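Cellulosomal scaffoldin anchoring protein C (Acetivibrio cellulolyticus, PDB 4UYP) probably helps attach cellulosomes to the bacterial cell surface, this chain being its third cohesin domain, the module that binds the dockerin of the adaptor scaffoldin ScaB. Local coordinates at residues C[16-21]-C[95-100]; C[54-59]-C[91-96]. One frame throughout, in Å; residues are numbered along the deposited sequence.

Interaction 1: C[16-21]-C[95-100]; sequences VVSVPI and TINFKV
Val17 packs on Phe98 and Val100, Val19 on Phe98, and Ile21 on Ile96 where two antiparallel neighbours, strands 16-24 and 91-100, lie side by side in the sheet, with these side chains on its core face. On this face the Phe98 ring is the main bump. CG2 of Val19 meets its edge near the ring plane, 3.7 Å from CD2, while CG2 of Ile96, from its own strand, rests on one face 3.4 Å above the plane, offset toward the rim. With CG anti to the carbonyl carbon (chi1 -79°), the ring leans toward Val19 and leaves its CB to meet CG2 of Val17. The other Val17 methyl, CG1, fits against CG2 of Val100, and farther along, in the conformer described, CD1 of Ile21 reaches CD1 of Ile96 at 3.9 Å. Val17 and Phe98 exchange two backbone hydrogen bonds, as do Val19 and Ile96, fixing the register of these side chains. The reverse face is mixed. Val16 CG1 packs on Asn97 CB at 3.9 Å; in the conformers described, Ser18 OG donates to Asn97 OD1 (2.7 Å) in the carbonyl plane, and CG2 of Thr95 fills in beside Ser18 CB. Asn97 ND2 bonds to Ser49 and Asp51 on the next strand. Apolar residues inward, alternating with mixed, largely polar ones outward, are characteristic of a sheet in the beta-sandwich of a cohesin domain.

Interaction 2: C[54-59]-C[91-96]; sequences SLIENA and GVFATI
A loop-to-strand contact packs 54-59, part of the connection between strands 45-52 and 62-67, against the first residues of strand 91-100, at one end of the beta-sandwich. Leu55 and Ile56 bring the side chains, and Val92 supplies the polar grip. Leu55 N donates to Val92 O at 3.1 Å, nearly straight at hydrogen (169°), approaching with a tilt of 25° from the carbonyl plane. The Leu55 side chain then lies along the strand backbone: CG sits 3.4 Å from Val92 O, CD1 lies 3.5 Å from Gly91 O, and CD2 flanks Gly91 CA. The bare alpha carbon of Gly91 lets that methyl come close, and its positive phi would jam any CB against the preceding carbonyl oxygen, which by itself calls for glycine. At the outer rim a water bridges the two segments, accepting from Val92 N at 2.8 Å and pairing with Ser54 OG. Deeper in, Ile56 crosses Phe93 obliquely, its CD1 lying 3.9 Å from CE1. Phe93 CG stands anti to the backbone N (chi1 170°), carrying the ring into an aromatic group, stacked with Phe23 and edge-to-face with Phe62. Phe77 also touches both Ile56 and Phe93. Phe93 and Ala94 both face Ile21, marking a classic beta bulge that begins at Phe93, within the contact. Here, a loop bridging two strands of a beta-sandwich packs Leu55 and Ile56 against the end of its hydrophobic core, beside a bulged strand.

From the N terminus, strand 16-24 comes first, and interaction 1 waits for strand 91-100, closing a long loop over residues 22-94. The 54-59 loop falls within that span, and interaction 2 joins it to the start of the same late strand, closing a shorter loop. Their segments overlap at Thr95 and Ile96, and their centres are about 14 Å apart. Strand 91-100 is thus held by the loop at its beginning and by strand 16-24 farther along. At the bulge in 91-96, Ile21 of interaction 1 probably hydrogen-bonds through N to Ala94 O (2.7 Å) and through O to Phe93 N (2.8 Å), linking pairing in the sheet to packing at the sandwich end.

Interaction 1: C[16-21]-C[95-100]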
ATOM      1  N   VAL C  16       2.979 -17.911  15.095  1.00  9.79           N
ATOM      2  CA  VAL C  16       3.548 -16.550  14.977  1.00 10.05           C
ATOM      3  C   VAL C  16       4.927 -16.699  14.307  1.00 10.65           C
ATOM      4  O   VAL C  16       5.752 -17.485  14.758  1.00 12.90           O
ATOM      5  CB  VAL C  16       3.672 -15.829  16.302  1.00 11.10           C
ATOM      6  CG1 VAL C  16       4.428 -14.483  16.081  1.00 11.70           C
ATOM      7  CG2 VAL C  16       2.288 -15.536  16.873  1.00 11.63           C
ATOM      8  N   VAL C  17       5.112 -15.997  13.186  1.00  9.92           N
ATOM      9  CA  VAL C  17       6.384 -15.962  12.437  1.00  9.89           C
ATOM     10  C   VAL C  17       6.990 -14.560  12.552  1.00  9.83           C
ATOM     11  O   VAL C  17       6.265 -13.596  12.892  1.00 10.57           O
ATOM     12  CB  VAL C  17       6.214 -16.354  10.968  1.00  9.41           C
ATOM     13  CG1 VAL C  17       5.600 -17.767  10.882  1.00  9.68           C
ATOM     14  CG2 VAL C  17       5.298 -15.416  10.195  1.00  9.86           C
ATOM     15  N   SER C  18       8.290 -14.425  12.312  1.00  9.48           N
ATOM     16  CA  SER C  18       8.873 -13.134  12.423  0.50  9.23           C
ATOM     17  C   SER C  18       9.549 -12.740  11.090  1.00  9.22           C
ATOM     18  O   SER C  18      10.270 -13.569  10.442  1.00 10.12           O
ATOM     19  CB  SER C  18       9.860 -13.110  13.563  0.50  8.22           C
ATOM     20  OG  SER C  18       9.292 -13.534  14.764  0.50  7.82           O
ATOM     21  N   VAL C  19       9.276 -11.492  10.730  1.00  9.12           N
ATOM     22  CA  VAL C  19       9.754 -10.917   9.480  1.00  9.04           C
ATOM     23  C   VAL C  19      10.688  -9.741   9.865  1.00  9.26           C
ATOM     24  O   VAL C  19      10.193  -8.667  10.209  1.00  9.52           O
ATOM     25  CB  VAL C  19       8.498 -10.451   8.664  1.00  9.39           C
ATOM     26  CG1 VAL C  19       8.925  -9.618   7.440  1.00  9.56           C
ATOM     27  CG2 VAL C  19       7.702 -11.666   8.167  1.00  9.45           C
ATOM     28  N   PRO C  20      12.001  -9.909   9.654  1.00  9.36           N
ATOM     29  CA  PRO C  20      12.972  -8.801   9.940  1.00  9.62           C
ATOM     30  C   PRO C  20      13.024  -7.814   8.781  1.00 11.07           C
ATOM     31  O   PRO C  20      12.963  -8.191   7.629  1.00 11.71           O
ATOM     32  CB  PRO C  20      14.295  -9.526  10.140  1.00 11.57           C
ATOM     33  CG  PRO C  20      14.203 -10.733   9.231  1.00 15.14           C
ATOM     34  CD  PRO C  20      12.700 -11.146   9.242  1.00 11.18           C
ATOM     35  N   ILE C  21      13.157  -6.549   9.146  1.00 10.12           N
ATOM     36  CA  ILE C  21      13.369  -5.487   8.185  0.50  9.38           C
ATOM     37  C   ILE C  21      14.824  -5.011   8.391  1.00  9.66           C
ATOM     38  O   ILE C  21      15.189  -4.495   9.468  1.00 10.93           O
ATOM     39  CB  ILE C  21      12.387  -4.326   8.303  0.50  9.06           C
ATOM     40  CG1 ILE C  21      10.903  -4.758   8.128  0.50  9.27           C
ATOM     41  CG2 ILE C  21      12.794  -3.191   7.336  0.50 10.21           C
ATOM     42  CD1 ILE C  21       9.884  -3.885   8.796  0.50 10.08           C
ATOM     43  N   THR C  95      11.461  -5.843  13.531  1.00  8.78           N
ATOM     44  CA  THR C  95      10.944  -7.163  13.165  0.50  7.84           C
ATOM     45  C   THR C  95       9.454  -7.161  13.405  1.00  8.94           C
ATOM     46  O   THR C  95       9.003  -6.747  14.474  1.00  9.19           O
ATOM     47  CB  THR C  95      11.606  -8.235  13.986  0.50  7.10           C
ATOM     48  OG1 THR C  95      13.039  -8.182  13.759  0.50  7.15           O
ATOM     49  CG2 THR C  95      11.134  -9.662  13.581  0.50  5.74           C
ATOM     50  N   ILE C  96       8.713  -7.625  12.421  1.00  8.39           N
ATOM     51  CA  ILE C  96       7.236  -7.694  12.571  1.00  8.55           C
ATOM     52  C   ILE C  96       6.874  -9.146  12.936  1.00  8.77           C
ATOM     53  O   ILE C  96       7.323 -10.059  12.182  1.00  9.31           O
ATOM     54  CB  ILE C  96       6.499  -7.301  11.321  1.00  9.34           C
ATOM     55  CG1 ILE C  96       6.897  -5.863  10.942  1.00 11.06           C
ATOM     56  CG2 ILE C  96       4.972  -7.365  11.537  1.00 10.55           C
ATOM     57  CD1 ILE C  96       6.433  -5.549   9.537  1.00 11.31           C
ATOM     58  N   ASN C  97       6.220  -9.387  14.066  1.00  8.42           N
ATOM     59  CA  ASN C  97       5.727 -10.736  14.375  1.00  8.11           C
ATOM     60  C   ASN C  97       4.321 -10.907  13.904  1.00  8.36           C
ATOM     61  O   ASN C  97       3.441 -10.192  14.396  1.00 10.04           O
ATOM     62  CB  ASN C  97       5.864 -10.914  15.867  1.00  9.17           C
ATOM     63  CG  ASN C  97       7.302 -10.636  16.345  1.00 10.53           C
ATOM     64  OD1 ASN C  97       8.233 -11.279  15.851  1.00 13.08           O
ATOM     65  ND2 ASN C  97       7.445  -9.729  17.294  1.00 11.29           N
ATOM     66  N   PHE C  98       4.152 -11.769  12.917  1.00  8.31           N
ATOM     67  CA  PHE C  98       2.839 -11.947  12.269  1.00  8.41           C
ATOM     68  C   PHE C  98       2.166 -13.258  12.722  1.00  9.45           C
ATOM     69  O   PHE C  98       2.828 -14.315  12.776  1.00 10.25           O
ATOM     70  CB  PHE C  98       3.001 -12.130  10.766  1.00  8.34           C
ATOM     71  CG  PHE C  98       3.245 -10.849   9.982  1.00  8.33           C
ATOM     72  CD1 PHE C  98       2.180  -9.995   9.754  1.00  8.84           C
ATOM     73  CD2 PHE C  98       4.479 -10.503   9.528  1.00  8.86           C
ATOM     74  CE1 PHE C  98       2.332  -8.841   8.970  1.00  8.48           C
ATOM     75  CE2 PHE C  98       4.640  -9.311   8.712  1.00  8.68           C
ATOM     76  CZ  PHE C  98       3.570  -8.532   8.460  1.00  8.68           C
ATOM     77  N   LYS C  99       0.928 -13.165  13.135  1.00  9.16           N
ATOM     78  CA  LYS C  99       0.094 -14.374  13.338  1.00  9.65           C
ATOM     79  C   LYS C  99      -0.461 -14.858  11.999  1.00  9.01           C
ATOM     80  O   LYS C  99      -1.159 -14.132  11.308  1.00 10.34           O
ATOM     81  CB  LYS C  99      -1.095 -13.954  14.312  1.00 11.19           C
ATOM     82  CG  LYS C  99      -2.245 -14.956  14.327  1.00 14.31           C
ATOM     83  CD  LYS C  99      -1.779 -16.174  15.010  1.00 13.53           C
ATOM     84  CE  LYS C  99      -3.003 -17.124  15.280  1.00 14.97           C
ATOM     85  NZ  LYS C  99      -3.782 -17.395  14.119  1.00 17.56           N
ATOM     86  N   VAL C 100      -0.097 -16.112  11.651  1.00  9.45           N
ATOM     87  CA  VAL C 100      -0.631 -16.784  10.476  1.00 10.23           C
ATOM     88  C   VAL C 100      -2.065 -17.295  10.830  1.00  9.72           C
ATOM     89  O   VAL C 100      -2.206 -18.017  11.830  1.00 11.10           O
ATOM     90  CB  VAL C 100       0.261 -17.965  10.079  1.00  9.91           C
ATOM     91  CG1 VAL C 100      -0.331 -18.656   8.855  1.00 11.06           C
ATOM     92  CG2 VAL C 100       1.683 -17.438   9.770  1.00 12.06           C
TER

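Interaction 2: C[54-59]-C[91-96]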
ATOM      1  N   SER C  54      18.228  -3.682  16.493  1.00 10.87           N
ATOM      2  CA  SER C  54      19.449  -3.127  17.089  1.00 12.57           C
ATOM      3  C   SER C  54      19.802  -1.719  16.543  1.00 11.65           C
ATOM      4  O   SER C  54      20.531  -0.953  17.253  1.00 13.61           O
ATOM      5  CB  SER C  54      20.620  -4.105  16.839  1.00 16.72           C
ATOM      6  OG  SER C  54      21.049  -3.892  15.522  1.00 21.12           O
ATOM      7  N   LEU C  55      19.289  -1.322  15.393  1.00  9.99           N
ATOM      8  CA  LEU C  55      19.528   0.006  14.884  1.00  9.72           C
ATOM      9  C   LEU C  55      18.873   1.092  15.707  1.00 10.07           C
ATOM     10  O   LEU C  55      19.267   2.284  15.590  1.00 11.88           O
ATOM     11  CB  LEU C  55      19.091   0.138  13.423  1.00  9.55           C
ATOM     12  CG  LEU C  55      19.912  -0.747  12.468  1.00 10.75           C
ATOM     13  CD1 LEU C  55      19.403  -0.484  11.059  1.00 11.47           C
ATOM     14  CD2 LEU C  55      21.426  -0.449  12.529  1.00 11.54           C
ATOM     15  N   ILE C  56      17.859   0.762  16.540  1.00  9.69           N
ATOM     16  CA  ILE C  56      17.221   1.742  17.403  1.00  9.73           C
ATOM     17  C   ILE C  56      17.885   1.739  18.752  1.00 11.44           C
ATOM     18  O   ILE C  56      17.788   0.803  19.532  1.00 13.62           O
ATOM     19  CB  ILE C  56      15.699   1.375  17.568  1.00  9.43           C
ATOM     20  CG1 ILE C  56      15.000   1.236  16.180  1.00 10.34           C
ATOM     21  CG2 ILE C  56      15.024   2.407  18.453  1.00 10.29           C
ATOM     22  CD1 ILE C  56      15.159   2.442  15.268  1.00 10.98           C
ATOM     23  N   GLU C  57      18.560   2.849  18.989  1.00 12.01           N
ATOM     24  CA  GLU C  57      19.316   2.985  20.247  0.50 11.88           C
ATOM     25  C   GLU C  57      18.460   3.580  21.368  1.00 12.77           C
ATOM     26  O   GLU C  57      18.808   3.340  22.567  1.00 16.31           O
ATOM     27  CB  GLU C  57      20.618   3.809  20.096  0.50 12.20           C
ATOM     28  CG  GLU C  57      21.557   3.572  18.896  0.50 13.84           C
ATOM     29  CD  GLU C  57      22.188   4.935  18.344  0.50 15.86           C
ATOM     30  OE1 GLU C  57      22.891   5.583  19.183  0.50 16.88           O
ATOM     31  OE2 GLU C  57      21.939   5.460  17.164  0.50 14.48           O
ATOM     32  N   ASN C  58      17.344   4.275  21.101  1.00 11.32           N
ATOM     33  CA  ASN C  58      16.523   4.861  22.111  1.00 10.26           C
ATOM     34  C   ASN C  58      15.110   4.841  21.609  1.00 10.71           C
ATOM     35  O   ASN C  58      14.819   5.365  20.546  1.00 10.40           O
ATOM     36  CB  ASN C  58      16.994   6.319  22.374  1.00 10.51           C
ATOM     37  CG  ASN C  58      16.266   7.006  23.478  1.00 12.25           C
ATOM     38  OD1 ASN C  58      15.036   6.918  23.668  1.00 13.49           O
ATOM     39  ND2 ASN C  58      17.051   7.749  24.304  1.00 15.10           N
ATOM     40  N   ALA C  59      14.227   4.227  22.403  1.00 10.28           N
ATOM     41  CA  ALA C  59      12.827   4.114  21.992  1.00 10.30           C
ATOM     42  C   ALA C  59      12.128   5.403  21.691  1.00 10.79           C
ATOM     43  O   ALA C  59      11.114   5.392  20.986  1.00 11.55           O
ATOM     44  CB  ALA C  59      12.040   3.305  23.091  1.00 11.80           C
ATOM     45  N   GLY C  91      21.972  -3.036   9.583  1.00 11.45           N
ATOM     46  CA  GLY C  91      21.481  -4.026  10.567  1.00 12.59           C
ATOM     47  C   GLY C  91      19.992  -4.080  10.523  1.00 11.41           C
ATOM     48  O   GLY C  91      19.355  -3.664   9.591  1.00 11.14           O
ATOM     49  N   VAL C  92      19.435  -4.683  11.573  1.00 11.33           N
ATOM     50  CA  VAL C  92      17.973  -4.835  11.674  1.00 11.26           C
ATOM     51  C   VAL C  92      17.334  -3.570  12.241  1.00  9.63           C
ATOM     52  O   VAL C  92      17.652  -3.112  13.405  1.00 10.38           O
ATOM     53  CB  VAL C  92      17.659  -6.031  12.585  1.00 11.03           C
ATOM     54  CG1 VAL C  92      16.134  -6.214  12.710  1.00 12.07           C
ATOM     55  CG2 VAL C  92      18.263  -7.338  11.954  1.00 13.36           C
ATOM     56  N   PHE C  93      16.415  -3.007  11.460  1.00  8.88           N
ATOM     57  CA  PHE C  93      15.677  -1.860  11.882  1.00  8.61           C
ATOM     58  C   PHE C  93      14.523  -2.288  12.788  1.00  9.81           C
ATOM     59  O   PHE C  93      14.297  -1.629  13.802  1.00  9.59           O
ATOM     60  CB  PHE C  93      15.122  -1.173  10.614  1.00  8.94           C
ATOM     61  CG  PHE C  93      14.143  -0.089  10.876  1.00  8.43           C
ATOM     62  CD1 PHE C  93      14.599   1.122  11.508  1.00 10.52           C
ATOM     63  CD2 PHE C  93      12.851  -0.177  10.436  1.00 10.32           C
ATOM     64  CE1 PHE C  93      13.693   2.200  11.704  1.00 11.22           C
ATOM     65  CE2 PHE C  93      11.952   0.880  10.676  1.00 11.47           C
ATOM     66  CZ  PHE C  93      12.394   2.008  11.323  1.00 10.13           C
ATOM     67  N   ALA C  94      13.755  -3.330  12.396  1.00  8.92           N
ATOM     68  CA  ALA C  94      12.582  -3.763  13.181  1.00  8.87           C
ATOM     69  C   ALA C  94      12.249  -5.121  12.730  1.00  8.78           C
ATOM     70  O   ALA C  94      12.641  -5.555  11.624  1.00 10.83           O
ATOM     71  CB  ALA C  94      11.397  -2.785  12.999  1.00  9.18           C
ATOM     72  N   THR C  95      11.461  -5.843  13.531  1.00  8.78           N
ATOM     73  CA  THR C  95      10.944  -7.163  13.165  0.50  7.84           C
ATOM     74  C   THR C  95       9.454  -7.161  13.405  1.00  8.94           C
ATOM     75  O   THR C  95       9.003  -6.747  14.474  1.00  9.19           O
ATOM     76  CB  THR C  95      11.606  -8.235  13.986  0.50  7.10           C
ATOM     77  OG1 THR C  95      13.039  -8.182  13.759  0.50  7.15           O
ATOM     78  CG2 THR C  95      11.134  -9.662  13.581  0.50  5.74           C
ATOM     79  N   ILE C  96       8.713  -7.625  12.421  1.00  8.39           N
ATOM     80  CA  ILE C  96       7.236  -7.694  12.571  1.00  8.55           C
ATOM     81  C   ILE C  96       6.874  -9.146  12.936  1.00  8.77           C
ATOM     82  O   ILE C  96       7.323 -10.059  12.182  1.00  9.31           O
ATOM     83  CB  ILE C  96       6.499  -7.301  11.321  1.00  9.34           C
ATOM     84  CG1 ILE C  96       6.897  -5.863  10.942  1.00 11.06           C
ATOM     85  CG2 ILE C  96       4.972  -7.365  11.537  1.00 10.55           C
ATOM     86  CD1 ILE C  96       6.433  -5.549   9.537  1.00 11.31           C
TER
HETATM   87  O   HOH W   1      21.141  -5.844  13.527  1.00 21.75           O